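Local coordinates for protein TRAP dicarboxylate transporter, DctP subunit (Sulfurospirillum deleyianum, PDB 4OVS) that binds succinate and, as a periplasmic solute-binding protein of the TRAP family, probably delivers dicarboxylates to a membrane transporter, at residues A[45-48]-A[49-53]; A[111-114]-A[115-118]; A[265-268]-A[269-273]; A[276-279]-A[280-283]. All blocks are in the same frame, centred on the assembly; numbering follows the deposited sequence.

In the fold
Three contacts lie within helices and interaction 2 spans the start of one, all between side chains about a turn apart, each with one flank against the protein and another toward its surface. Interactions 3 and 4 share the long helix 253-289, and interaction 1, on helix 39-54, meets interaction 3 where the rings of F46 and Y266 stack. Interaction 2 reaches the same region from another side, Y117 packing against R268. Their chemistry differs with place: aromatic faces under aliphatic groups where 45-53 and 265-273 come together, a capped helix start with a stacked arginine and histidine at 111-118, and at 276-283 a mix of buried M278 and I282 with a carboxylate and a hydroxyl.

Interaction 1: residues A[45-48]-A[49-53]; sequences DFFA and KRVGE
F46 and F47 begin two successive i to i+4 backbone bonds of a regular helix, R50 N to F46 O at 2.9 Å and V51 N to F47 O at 3.1 Å, the second almost straight at 177°. The next bond along, G52 N to A48 O, stretches to 3.4 Å and is weak. The same spacing brings each aromatic ring under an aliphatic group. R50 CG sits over one face of the F46 ring, 3.5 Å from CE1, in a CH-pi contact; with CG anti to the backbone N (chi1 -173°), F46 swings its ring along the helix toward R50. V51 CG2 rests likewise on a face of F47, 3.5 Å from CE1. R50 bends at chi2 and chi3, and its NH1 forms a salt bridge of 2.8 Å with E53 OE1, held close to the guanidinium plane. Replacing R50 by alanine is likely to bare this face of F46 and leave both E53 and E262 without their ionic partner. The helix is the crossover of the beta-alpha-beta unit between strands 26-31 and 59-64. F47 and V51 face helix 253-289, which also supplies E262 to R50 NE, while A48 and V51 pack on strand 59-64.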
ATOM      1  N   ASP A  45       3.126  -8.072 -13.454  1.00 26.92           N
ATOM      2  CA  ASP A  45       3.779  -8.575 -14.675  1.00 23.46           C
ATOM      3  C   ASP A  45       3.768 -10.103 -14.732  1.00 17.18           C
ATOM      4  O   ASP A  45       3.575 -10.709 -15.797  1.00 20.26           O
ATOM      5  CB  ASP A  45       5.227  -8.054 -14.785  1.00 18.08           C
ATOM      6  CG  ASP A  45       5.317  -6.597 -15.277  1.00 23.39           C
ATOM      7  OD1 ASP A  45       4.348  -6.079 -15.894  1.00 21.97           O
ATOM      8  OD2 ASP A  45       6.429  -6.016 -15.094  1.00 24.52           O
ATOM      9  N   PHE A  46       3.883 -10.732 -13.588  1.00 19.28           N
ATOM     10  CA  PHE A  46       3.800 -12.197 -13.520  1.00 20.37           C
ATOM     11  C   PHE A  46       2.379 -12.649 -13.844  1.00 20.19           C
ATOM     12  O   PHE A  46       2.166 -13.532 -14.666  1.00 18.42           O
ATOM     13  CB  PHE A  46       4.257 -12.674 -12.142  1.00 19.39           C
ATOM     14  CG  PHE A  46       4.368 -14.141 -12.027  1.00 20.20           C
ATOM     15  CD1 PHE A  46       3.293 -14.873 -11.591  1.00 21.96           C
ATOM     16  CD2 PHE A  46       5.506 -14.814 -12.412  1.00 19.32           C
ATOM     17  CE1 PHE A  46       3.348 -16.260 -11.486  1.00 26.46           C
ATOM     18  CE2 PHE A  46       5.555 -16.214 -12.327  1.00 21.70           C
ATOM     19  CZ  PHE A  46       4.467 -16.918 -11.852  1.00 27.71           C
ATOM     20  N   PHE A  47       1.402 -12.006 -13.243  1.00 15.45           N
ATOM     21  CA  PHE A  47      -0.016 -12.243 -13.652  1.00 16.48           C
ATOM     22  C   PHE A  47      -0.192 -12.153 -15.121  1.00 24.19           C
ATOM     23  O   PHE A  47      -0.734 -13.061 -15.743  1.00 20.22           O
ATOM     24  CB  PHE A  47      -0.903 -11.244 -12.989  1.00 16.36           C
ATOM     25  CG  PHE A  47      -2.319 -11.243 -13.492  1.00 16.73           C
ATOM     26  CD1 PHE A  47      -3.166 -12.341 -13.243  1.00 22.53           C
ATOM     27  CD2 PHE A  47      -2.836 -10.153 -14.169  1.00 15.98           C
ATOM     28  CE1 PHE A  47      -4.449 -12.337 -13.698  1.00 18.93           C
ATOM     29  CE2 PHE A  47      -4.154 -10.154 -14.594  1.00 17.31           C
ATOM     30  CZ  PHE A  47      -4.957 -11.233 -14.345  1.00 16.87           C
ATOM     31  N   ALA A  48       0.335 -11.085 -15.725  1.00 19.48           N
ATOM     32  CA  ALA A  48       0.124 -10.863 -17.142  1.00 21.34           C
ATOM     33  C   ALA A  48       0.726 -11.981 -17.982  1.00 19.84           C
ATOM     34  O   ALA A  48       0.099 -12.525 -18.902  1.00 23.04           O
ATOM     35  CB  ALA A  48       0.750  -9.503 -17.551  1.00 16.75           C
ATOM     36  N   LYS A  49       1.936 -12.352 -17.647  1.00 19.22           N
ATOM     37  CA  LYS A  49       2.610 -13.444 -18.334  1.00 18.64           C
ATOM     38  C   LYS A  49       1.842 -14.779 -18.214  1.00 25.53           C
ATOM     39  O   LYS A  49       1.713 -15.527 -19.184  1.00 21.54           O
ATOM     40  CB  LYS A  49       3.994 -13.608 -17.723  1.00 25.90           C
ATOM     41  CG  LYS A  49       4.882 -14.549 -18.492  1.00 27.38           C
ATOM     42  CD  LYS A  49       6.184 -14.864 -17.715  1.00 32.50           C
ATOM     43  CE  LYS A  49       6.060 -16.096 -16.807  1.00 38.84           C
ATOM     44  NZ  LYS A  49       7.385 -16.623 -16.280  1.00 44.00           N
ATOM     45  N   ARG A  50       1.341 -15.088 -17.022  1.00 25.14           N
ATOM     46  CA  ARG A  50       0.670 -16.384 -16.802  1.00 26.28           C
ATOM     47  C   ARG A  50      -0.698 -16.494 -17.532  1.00 20.91           C
ATOM     48  O   ARG A  50      -1.039 -17.552 -18.089  1.00 24.52           O
ATOM     49  CB  ARG A  50       0.520 -16.654 -15.321  1.00 22.45           C
ATOM     50  CG  ARG A  50       1.839 -16.906 -14.618  1.00 26.75           C
ATOM     51  CD  ARG A  50       2.490 -18.196 -15.133  1.00 31.85           C
ATOM     52  NE  ARG A  50       1.713 -19.372 -14.768  1.00 25.69           N
ATOM     53  CZ  ARG A  50       1.504 -20.446 -15.525  1.00 33.47           C
ATOM     54  NH1 ARG A  50       1.971 -20.526 -16.768  1.00 29.64           N
ATOM     55  NH2 ARG A  50       0.776 -21.443 -15.030  1.00 27.79           N
ATOM     56  N   VAL A  51      -1.474 -15.425 -17.536  1.00 20.48           N
ATOM     57  CA  VAL A  51      -2.706 -15.389 -18.351  1.00 19.17           C
ATOM     58  C   VAL A  51      -2.407 -15.764 -19.809  1.00 23.36           C
ATOM     59  O   VAL A  51      -3.063 -16.623 -20.364  1.00 24.38           O
ATOM     60  CB  VAL A  51      -3.413 -14.044 -18.262  1.00 20.92           C
ATOM     61  CG1 VAL A  51      -4.553 -13.939 -19.306  1.00 20.49           C
ATOM     62  CG2 VAL A  51      -3.947 -13.842 -16.851  1.00 22.53           C
ATOM     63  N   GLY A  52      -1.421 -15.118 -20.427  1.00 26.36           N
ATOM     64  CA  GLY A  52      -1.009 -15.449 -21.780  1.00 22.87           C
ATOM     65  C   GLY A  52      -0.683 -16.932 -21.974  1.00 27.80           C
ATOM     66  O   GLY A  52      -1.140 -17.559 -22.931  1.00 28.25           O
ATOM     67  N   GLU A  53       0.143 -17.480 -21.085  1.00 28.06           N
ATOM     68  CA  GLU A  53       0.533 -18.883 -21.150  1.00 28.20           C
ATOM     69  C   GLU A  53      -0.672 -19.804 -20.940  1.00 25.57           C
ATOM     70  O   GLU A  53      -0.910 -20.686 -21.729  1.00 23.85           O
ATOM     71  CB  GLU A  53       1.634 -19.163 -20.120  1.00 26.60           C
ATOM     72  CG  GLU A  53       2.900 -18.399 -20.412  1.00 27.43           C
ATOM     73  CD  GLU A  53       3.974 -18.509 -19.318  1.00 31.99           C
ATOM     74  OE1 GLU A  53       3.653 -18.786 -18.140  1.00 35.64           O
ATOM     75  OE2 GLU A  53       5.165 -18.342 -19.650  1.00 31.21           O
TER

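Interaction 2: residues A[111-114]-A[115-118]; sequences RDKD and HLYK
R111 meets H115 twice, once through its backbone and once through its side chain. Its N-H points at ND1 of the imidazole, 3.2 Å away and close to the ring plane, so that ND1 serves as acceptor. The side chain, bent at chi3, brings the guanidinium back over the ring: the two planes are 27° apart, their centres 3.9 Å, and NH1 stands above the middle of the imidazole. With one edge nitrogen taken by R111 N and NE2 bonded to V328 O, the imidazole is fixed in its rotation, while R111 NH2 reaches V331 O near the C-terminus.

D112 follows as the N-cap of helix 113-120. Its OD1 accepts from H115 N at 3.0 Å, nearly in line with the C-O bond, and a chi1 of 50° sets CG between the backbone N and the carbonyl carbon, from where the carboxylate can turn to the first turn. The cap thereby satisfies an amide that has no carbonyl one turn earlier in the helix, and D112 O goes on to accept from L116 N.

K113 lies alongside L116, its CD 4.0 Å from CD2, and sends NZ off to D144. Its carbonyl O takes the amide of Y117 and also lies 3.3 Å from CD2 of that ring.

D114 turns its carboxylate toward the extended chain of K118, where OD2 and NZ make a weak salt bridge of 3.3 Å. The stronger partner of this ammonium group is the terminal carboxylate of K332.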
ATOM      1  N   ARG A 111       1.525  -6.725  14.566  1.00 32.82           N
ATOM      2  CA  ARG A 111       2.742  -6.975  15.338  1.00 30.62           C
ATOM      3  C   ARG A 111       3.879  -7.400  14.459  1.00 32.67           C
ATOM      4  O   ARG A 111       5.032  -7.174  14.799  1.00 36.45           O
ATOM      5  CB  ARG A 111       2.538  -8.113  16.326  1.00 33.32           C
ATOM      6  CG  ARG A 111       1.469  -7.908  17.323  1.00 33.57           C
ATOM      7  CD  ARG A 111       1.527  -8.975  18.384  1.00 37.80           C
ATOM      8  NE  ARG A 111       1.303 -10.326  17.873  1.00 35.63           N
ATOM      9  CZ  ARG A 111       0.107 -10.829  17.559  1.00 41.45           C
ATOM     10  NH1 ARG A 111      -0.998 -10.093  17.657  1.00 41.22           N
ATOM     11  NH2 ARG A 111       0.009 -12.081  17.127  1.00 42.00           N
ATOM     12  N   ASP A 112       3.564  -8.058  13.350  1.00 27.17           N
ATOM     13  CA  ASP A 112       4.581  -8.616  12.478  1.00 23.86           C
ATOM     14  C   ASP A 112       3.860  -9.277  11.326  1.00 27.71           C
ATOM     15  O   ASP A 112       2.635  -9.162  11.238  1.00 31.12           O
ATOM     16  CB  ASP A 112       5.520  -9.569  13.225  1.00 27.22           C
ATOM     17  CG  ASP A 112       4.791 -10.608  14.045  1.00 34.23           C
ATOM     18  OD1 ASP A 112       3.644 -10.969  13.714  1.00 35.47           O
ATOM     19  OD2 ASP A 112       5.370 -11.101  15.030  1.00 33.26           O
ATOM     20  N   LYS A 113       4.586  -9.929  10.422  1.00 29.30           N
ATOM     21  CA  LYS A 113       3.967 -10.476   9.228  1.00 29.49           C
ATOM     22  C   LYS A 113       3.155 -11.710   9.540  1.00 31.95           C
ATOM     23  O   LYS A 113       2.184 -12.026   8.845  1.00 32.37           O
ATOM     24  CB  LYS A 113       5.021 -10.840   8.179  1.00 27.47           C
ATOM     25  CG  LYS A 113       5.723  -9.646   7.549  1.00 31.65           C
ATOM     26  CD  LYS A 113       4.849  -8.943   6.538  1.00 28.47           C
ATOM     27  CE  LYS A 113       5.555  -7.737   5.908  1.00 26.58           C
ATOM     28  NZ  LYS A 113       6.370  -8.035   4.684  1.00 27.94           N
ATOM     29  N   ASP A 114       3.572 -12.447  10.562  1.00 32.55           N
ATOM     30  CA  ASP A 114       2.831 -13.621  10.970  1.00 31.32           C
ATOM     31  C   ASP A 114       1.428 -13.176  11.386  1.00 34.81           C
ATOM     32  O   ASP A 114       0.422 -13.766  10.994  1.00 36.43           O
ATOM     33  CB  ASP A 114       3.571 -14.315  12.132  1.00 36.84           C
ATOM     34  CG  ASP A 114       2.789 -15.473  12.718  1.00 42.31           C
ATOM     35  OD1 ASP A 114       2.812 -16.582  12.124  1.00 43.19           O
ATOM     36  OD2 ASP A 114       2.170 -15.283  13.792  1.00 45.11           O
ATOM     37  N   HIS A 115       1.368 -12.131  12.207  1.00 30.57           N
ATOM     38  CA  HIS A 115       0.091 -11.586  12.635  1.00 30.66           C
ATOM     39  C   HIS A 115      -0.741 -11.169  11.419  1.00 30.78           C
ATOM     40  O   HIS A 115      -1.886 -11.588  11.266  1.00 31.33           O
ATOM     41  CB  HIS A 115       0.308 -10.390  13.563  1.00 29.48           C
ATOM     42  CG  HIS A 115      -0.960  -9.854  14.151  1.00 31.98           C
ATOM     43  ND1 HIS A 115      -1.132  -8.528  14.495  1.00 32.50           N
ATOM     44  CD2 HIS A 115      -2.133 -10.466  14.429  1.00 34.82           C
ATOM     45  CE1 HIS A 115      -2.351  -8.355  14.977  1.00 36.88           C
ATOM     46  NE2 HIS A 115      -2.971  -9.520  14.962  1.00 38.18           N
ATOM     47  N   LEU A 116      -0.139 -10.359  10.548  1.00 28.92           N
ATOM     48  CA  LEU A 116      -0.795  -9.826   9.356  1.00 30.66           C
ATOM     49  C   LEU A 116      -1.493 -10.891   8.522  1.00 26.97           C
ATOM     50  O   LEU A 116      -2.681 -10.801   8.178  1.00 24.22           O
ATOM     51  CB  LEU A 116       0.261  -9.149   8.475  1.00 26.97           C
ATOM     52  CG  LEU A 116      -0.222  -8.548   7.152  1.00 24.98           C
ATOM     53  CD1 LEU A 116      -0.980  -7.303   7.482  1.00 32.30           C
ATOM     54  CD2 LEU A 116       0.901  -8.198   6.156  1.00 24.09           C
ATOM     55  N   TYR A 117      -0.744 -11.911   8.147  1.00 27.42           N
ATOM     56  CA  TYR A 117      -1.293 -12.901   7.243  1.00 26.37           C
ATOM     57  C   TYR A 117      -2.439 -13.725   7.898  1.00 38.26           C
ATOM     58  O   TYR A 117      -3.387 -14.118   7.221  1.00 32.09           O
ATOM     59  CB  TYR A 117      -0.185 -13.799   6.720  1.00 26.50           C
ATOM     60  CG  TYR A 117       0.594 -13.168   5.594  1.00 28.57           C
ATOM     61  CD1 TYR A 117      -0.043 -12.774   4.427  1.00 31.10           C
ATOM     62  CD2 TYR A 117       1.966 -12.952   5.696  1.00 25.55           C
ATOM     63  CE1 TYR A 117       0.662 -12.194   3.389  1.00 27.38           C
ATOM     64  CE2 TYR A 117       2.673 -12.372   4.651  1.00 25.12           C
ATOM     65  CZ  TYR A 117       2.027 -12.012   3.520  1.00 25.16           C
ATOM     66  OH  TYR A 117       2.723 -11.423   2.495  1.00 30.25           O
ATOM     67  N   LYS A 118      -2.353 -13.949   9.214  1.00 35.83           N
ATOM     68  CA  LYS A 118      -3.432 -14.599   9.936  1.00 37.47           C
ATOM     69  C   LYS A 118      -4.691 -13.744   9.898  1.00 33.19           C
ATOM     70  O   LYS A 118      -5.796 -14.266   9.901  1.00 34.72           O
ATOM     71  CB  LYS A 118      -3.039 -14.876  11.388  1.00 39.48           C
ATOM     72  CG  LYS A 118      -2.103 -16.090  11.574  1.00 40.54           C
ATOM     73  CD  LYS A 118      -1.824 -16.360  13.048  1.00 42.28           C
ATOM     74  CE  LYS A 118      -0.625 -17.320  13.248  1.00 43.84           C
ATOM     75  NZ  LYS A 118      -0.151 -17.445  14.668  1.00 43.19           N
TER

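Interaction 3: residues A[265-268]-A[269-273]; sequences EYER and KEAAL
Y266 O is gripped by two successive amides of the next turn: E270 N bonds to it at 3.1 Å in a nearly straight line (166°), and K269 N adds a weak, strongly bent bond. K269 N is shared, for it also gives to E265 O. Above this backbone the side chains of Y266 and E270 cross. E270 CG lies over one face of the phenol ring, 3.6 Å from CZ, as a CH-pi contact, and E270 OE1 comes within 2.8 Å of Y266 OH, a weak hydrogen bond from the hydroxyl. With CG anti to the carbonyl carbon (chi1 -76°) E270 lays that carbon over the ring, and the bend at chi2 (-73°) then turns the carboxylate to the hydroxyl.

These residues belong to the long helix 253-289 of the solute-binding protein, and Y266 stacks with F46 of helix 39-54. A leucine in place of Y266 would probably leave E270 OE1 without its hydroxyl partner and break the ring stack with F46.

E265 and K269 run side by side in the same direction, CG of the first 3.5 Å from CE of the second. Their charged ends stay 4.1 Å apart, OE2 to NZ, and a water joins them by donating to OE2 and accepting from NZ. Buried E267 binds D144 N through OE1, its side chain about 4 Å from that of K40, one of the succinate-binding residues; R268 makes a salt bridge to D121 and a hydrogen bond to Y142 O.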
ATOM      1  N   GLU A 265       0.742 -15.712  -4.772  1.00 26.56           N
ATOM      2  CA  GLU A 265       1.766 -16.530  -4.048  1.00 24.73           C
ATOM      3  C   GLU A 265       3.158 -15.951  -4.362  1.00 22.84           C
ATOM      4  O   GLU A 265       3.985 -15.765  -3.472  1.00 22.05           O
ATOM      5  CB  GLU A 265       1.701 -17.997  -4.482  1.00 24.42           C
ATOM      6  CG  GLU A 265       3.043 -18.757  -4.279  1.00 37.88           C
ATOM      7  CD  GLU A 265       2.994 -20.248  -4.661  1.00 43.06           C
ATOM      8  OE1 GLU A 265       2.600 -20.572  -5.822  1.00 41.63           O
ATOM      9  OE2 GLU A 265       3.372 -21.091  -3.793  1.00 42.63           O
ATOM     10  N   TYR A 266       3.369 -15.612  -5.632  1.00 28.19           N
ATOM     11  CA  TYR A 266       4.651 -15.090  -6.104  1.00 20.96           C
ATOM     12  C   TYR A 266       4.930 -13.695  -5.531  1.00 22.13           C
ATOM     13  O   TYR A 266       6.011 -13.420  -5.042  1.00 23.74           O
ATOM     14  CB  TYR A 266       4.656 -15.046  -7.620  1.00 19.01           C
ATOM     15  CG  TYR A 266       5.828 -14.304  -8.159  1.00 18.70           C
ATOM     16  CD1 TYR A 266       7.093 -14.834  -8.046  1.00 21.22           C
ATOM     17  CD2 TYR A 266       5.678 -13.088  -8.791  1.00 23.56           C
ATOM     18  CE1 TYR A 266       8.208 -14.157  -8.536  1.00 24.06           C
ATOM     19  CE2 TYR A 266       6.774 -12.402  -9.292  1.00 20.26           C
ATOM     20  CZ  TYR A 266       8.033 -12.945  -9.163  1.00 23.06           C
ATOM     21  OH  TYR A 266       9.154 -12.297  -9.621  1.00 27.69           O
ATOM     22  N   GLU A 267       3.943 -12.820  -5.585  1.00 19.62           N
ATOM     23  CA  GLU A 267       4.076 -11.489  -5.004  1.00 17.89           C
ATOM     24  C   GLU A 267       4.458 -11.506  -3.553  1.00 20.42           C
ATOM     25  O   GLU A 267       5.300 -10.719  -3.143  1.00 17.55           O
ATOM     26  CB  GLU A 267       2.805 -10.663  -5.186  1.00 15.96           C
ATOM     27  CG  GLU A 267       2.950  -9.233  -4.935  1.00 17.61           C
ATOM     28  CD  GLU A 267       2.839  -8.759  -3.472  1.00 17.22           C
ATOM     29  OE1 GLU A 267       2.320  -9.492  -2.580  1.00 18.18           O
ATOM     30  OE2 GLU A 267       3.281  -7.580  -3.243  1.00 18.14           O
ATOM     31  N   ARG A 268       3.869 -12.397  -2.770  1.00 21.37           N
ATOM     32  CA  ARG A 268       4.142 -12.384  -1.351  1.00 17.65           C
ATOM     33  C   ARG A 268       5.571 -12.898  -1.070  1.00 21.27           C
ATOM     34  O   ARG A 268       6.181 -12.487  -0.100  1.00 24.52           O
ATOM     35  CB  ARG A 268       3.107 -13.116  -0.537  1.00 22.92           C
ATOM     36  CG  ARG A 268       1.678 -12.612  -0.710  1.00 22.59           C
ATOM     37  CD  ARG A 268       0.735 -13.526   0.053  1.00 23.30           C
ATOM     38  NE  ARG A 268      -0.633 -13.022   0.103  1.00 25.76           N
ATOM     39  CZ  ARG A 268      -1.582 -13.509   0.906  1.00 29.12           C
ATOM     40  NH1 ARG A 268      -1.315 -14.493   1.748  1.00 25.74           N
ATOM     41  NH2 ARG A 268      -2.808 -13.017   0.875  1.00 23.23           N
ATOM     42  N   LYS A 269       6.099 -13.773  -1.925  1.00 17.76           N
ATOM     43  CA  LYS A 269       7.471 -14.250  -1.788  1.00 18.51           C
ATOM     44  C   LYS A 269       8.436 -13.085  -2.092  1.00 23.05           C
ATOM     45  O   LYS A 269       9.338 -12.820  -1.317  1.00 19.24           O
ATOM     46  CB  LYS A 269       7.673 -15.472  -2.707  1.00 18.58           C
ATOM     47  CG  LYS A 269       6.986 -16.754  -2.180  1.00 21.15           C
ATOM     48  CD  LYS A 269       7.007 -17.845  -3.265  1.00 20.63           C
ATOM     49  CE  LYS A 269       6.202 -19.055  -2.921  1.00 21.02           C
ATOM     50  NZ  LYS A 269       6.706 -19.801  -1.767  1.00 22.35           N
ATOM     51  N   GLU A 270       8.177 -12.332  -3.168  1.00 19.73           N
ATOM     52  CA  GLU A 270       9.004 -11.211  -3.519  1.00 20.72           C
ATOM     53  C   GLU A 270       8.959 -10.184  -2.389  1.00 21.37           C
ATOM     54  O   GLU A 270       9.958  -9.600  -2.041  1.00 21.37           O
ATOM     55  CB  GLU A 270       8.558 -10.569  -4.843  1.00 18.00           C
ATOM     56  CG  GLU A 270       8.954 -11.367  -6.106  1.00 21.51           C
ATOM     57  CD  GLU A 270      10.458 -11.300  -6.459  1.00 25.68           C
ATOM     58  OE1 GLU A 270      10.865 -12.038  -7.382  1.00 31.55           O
ATOM     59  OE2 GLU A 270      11.226 -10.517  -5.854  1.00 29.34           O
ATOM     60  N   ALA A 271       7.806 -10.006  -1.779  1.00 18.63           N
ATOM     61  CA  ALA A 271       7.707  -9.037  -0.682  1.00 19.23           C
ATOM     62  C   ALA A 271       8.447  -9.464   0.566  1.00 22.02           C
ATOM     63  O   ALA A 271       8.921  -8.592   1.273  1.00 25.84           O
ATOM     64  CB  ALA A 271       6.285  -8.697  -0.341  1.00 20.84           C
ATOM     65  N   ALA A 272       8.558 -10.771   0.848  1.00 22.32           N
ATOM     66  CA  ALA A 272       9.349 -11.239   1.965  1.00 23.67           C
ATOM     67  C   ALA A 272      10.855 -10.855   1.822  1.00 27.22           C
ATOM     68  O   ALA A 272      11.482 -10.417   2.767  1.00 37.07           O
ATOM     69  CB  ALA A 272       9.160 -12.747   2.127  1.00 25.45           C
ATOM     70  N   LEU A 273      11.421 -11.056   0.641  1.00 23.83           N
ATOM     71  CA  LEU A 273      12.771 -10.631   0.307  1.00 24.10           C
ATOM     72  C   LEU A 273      13.019  -9.132   0.358  1.00 24.34           C
ATOM     73  O   LEU A 273      14.187  -8.659   0.409  1.00 24.25           O
ATOM     74  CB  LEU A 273      13.080 -11.099  -1.119  1.00 27.67           C
ATOM     75  CG  LEU A 273      13.143 -12.614  -1.338  1.00 26.71           C
ATOM     76  CD1 LEU A 273      13.106 -12.965  -2.798  1.00 27.29           C
ATOM     77  CD2 LEU A 273      14.391 -13.217  -0.680  1.00 30.95           C
TER
HETATM   78  O   HOH W   1       5.079 -22.401  -2.316  1.00 25.17           O

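Interaction 4: residues A[276-279]-A[280-283]; sequences EDML and AKIS
The later part of helix 253-289 carries this contact, in which M278 and I282 fill the inward flank while D277, K281, L279 and S283 take the neighbouring ones. M278, built as selenomethionine, bends at chi2 and chi3, which brings its terminal CE back to the aliphatic stem of K281, 3.7 Å from CD. K281 keeps its chain extended as far as CE and turns only at chi4. On another side of that stem D277 approaches, with OD1 3.5 Å from CE; the charged ends are 4.3 Å apart, OD1 to NZ, too far for a salt bridge. Within these segments it is thus the carbon chain of K281 that meets the methyl group and the carboxylate.

I282 lies against the backbone one turn back. Its CG1, anti to the carbonyl carbon (chi1 -64°), and its CD1 both come to 3.2 Å of M278 O, the carbonyl that also accepts from I282 N at 2.9 Å. At L279 O two groups of S283 converge: the amide N bonds at 2.9 Å, nearly in line with the C=O bond, and OG is also near. The CD1 methyl of L279 approaches that hydroxyl as well.

Beyond the segments, M278 packs on L211, K281 on Y215 and I282 on F214 and Y215, all tied to helix 211-216, while I282 and S283 both rest on I294 of strand 293-295.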
ATOM      1  N   GLU A 276      15.077  -6.543   3.147  0.57 21.65           N
ATOM      2  CA  GLU A 276      16.509  -6.736   3.258  0.57 27.09           C
ATOM      3  C   GLU A 276      17.183  -6.153   2.031  0.57 26.96           C
ATOM      4  O   GLU A 276      18.140  -5.398   2.150  0.57 21.77           O
ATOM      5  CB  GLU A 276      16.889  -8.208   3.426  0.57 26.56           C
ATOM      6  CG  GLU A 276      18.382  -8.435   3.643  0.57 26.79           C
ATOM      7  CD  GLU A 276      19.216  -8.426   2.359  0.57 26.60           C
ATOM      8  OE1 GLU A 276      18.733  -8.854   1.283  0.57 26.64           O
ATOM      9  OE2 GLU A 276      20.389  -8.000   2.440  0.57 29.19           O
ATOM     10  N   ASP A 277      16.661  -6.493   0.857  1.00 28.39           N
ATOM     11  CA  ASP A 277      17.210  -5.959  -0.381  1.00 28.86           C
ATOM     12  C   ASP A 277      17.149  -4.418  -0.408  1.00 26.44           C
ATOM     13  O   ASP A 277      18.117  -3.768  -0.743  1.00 20.86           O
ATOM     14  CB  ASP A 277      16.427  -6.535  -1.557  1.00 30.65           C
ATOM     15  CG  ASP A 277      16.998  -6.140  -2.898  1.00 36.80           C
ATOM     16  OD1 ASP A 277      18.217  -5.858  -2.979  1.00 33.90           O
ATOM     17  OD2 ASP A 277      16.221  -6.130  -3.884  1.00 41.21           O
HETATM   18  N   MSE A 278      15.989  -3.840  -0.085  1.00 28.39           N
HETATM   19  CA  MSE A 278      15.815  -2.389  -0.191  1.00 25.69           C
HETATM   20  C   MSE A 278      16.700  -1.675   0.852  1.00 28.49           C
HETATM   21  O   MSE A 278      17.249  -0.581   0.594  1.00 23.78           O
HETATM   22  CB  MSE A 278      14.328  -2.043  -0.032  1.00 25.67           C
HETATM   23  CG  MSE A 278      13.490  -2.589  -1.173  1.00 24.74           C
HETATM   24 SE   MSE A 278      13.989  -1.592  -2.811  1.00 33.70          SE
HETATM   25  CE  MSE A 278      14.728  -2.993  -3.963  1.00 25.66           C
ATOM     26  N   LEU A 279      16.883  -2.298   2.024  1.00 23.37           N
ATOM     27  CA  LEU A 279      17.628  -1.617   3.083  1.00 20.99           C
ATOM     28  C   LEU A 279      19.097  -1.584   2.656  1.00 26.42           C
ATOM     29  O   LEU A 279      19.754  -0.574   2.768  1.00 23.09           O
ATOM     30  CB  LEU A 279      17.428  -2.245   4.442  1.00 26.50           C
ATOM     31  CG  LEU A 279      18.218  -1.653   5.620  1.00 28.50           C
ATOM     32  CD1 LEU A 279      17.845  -0.223   5.819  1.00 25.51           C
ATOM     33  CD2 LEU A 279      17.962  -2.439   6.890  1.00 26.28           C
ATOM     34  N   ALA A 280      19.572  -2.647   2.037  1.00 26.08           N
ATOM     35  CA  ALA A 280      20.934  -2.631   1.509  1.00 27.72           C
ATOM     36  C   ALA A 280      21.115  -1.519   0.459  1.00 24.05           C
ATOM     37  O   ALA A 280      22.120  -0.821   0.439  1.00 23.66           O
ATOM     38  CB  ALA A 280      21.270  -3.965   0.913  1.00 26.57           C
ATOM     39  N   LYS A 281      20.155  -1.356  -0.433  1.00 19.97           N
ATOM     40  CA  LYS A 281      20.309  -0.345  -1.489  1.00 19.01           C
ATOM     41  C   LYS A 281      20.238   1.079  -0.936  1.00 19.23           C
ATOM     42  O   LYS A 281      21.003   1.981  -1.338  1.00 21.27           O
ATOM     43  CB  LYS A 281      19.259  -0.557  -2.581  1.00 22.21           C
ATOM     44  CG  LYS A 281      19.510  -1.749  -3.497  1.00 25.53           C
ATOM     45  CD  LYS A 281      18.243  -2.040  -4.321  1.00 33.64           C
ATOM     46  CE  LYS A 281      18.362  -3.243  -5.290  1.00 37.73           C
ATOM     47  NZ  LYS A 281      19.617  -3.166  -6.078  1.00 44.50           N
ATOM     48  N   ILE A 282      19.317   1.308  -0.011  1.00 17.86           N
ATOM     49  CA  ILE A 282      19.221   2.617   0.619  1.00 19.93           C
ATOM     50  C   ILE A 282      20.497   2.937   1.422  1.00 17.34           C
ATOM     51  O   ILE A 282      20.999   4.071   1.402  1.00 20.82           O
ATOM     52  CB  ILE A 282      17.941   2.673   1.442  1.00 17.32           C
ATOM     53  CG1 ILE A 282      16.775   2.537   0.496  1.00 17.73           C
ATOM     54  CG2 ILE A 282      17.823   3.951   2.290  1.00 20.91           C
ATOM     55  CD1 ILE A 282      15.579   2.102   1.151  1.00 17.79           C
ATOM     56  N   SER A 283      21.044   1.929   2.097  1.00 22.17           N
ATOM     57  CA  SER A 283      22.253   2.089   2.900  1.00 23.61           C
ATOM     58  C   SER A 283      23.466   2.418   2.057  1.00 24.12           C
ATOM     59  O   SER A 283      24.258   3.284   2.426  1.00 24.52           O
ATOM     60  CB  SER A 283      22.500   0.808   3.703  1.00 23.23           C
ATOM     61  OG  SER A 283      21.510   0.664   4.706  1.00 24.05           O
TER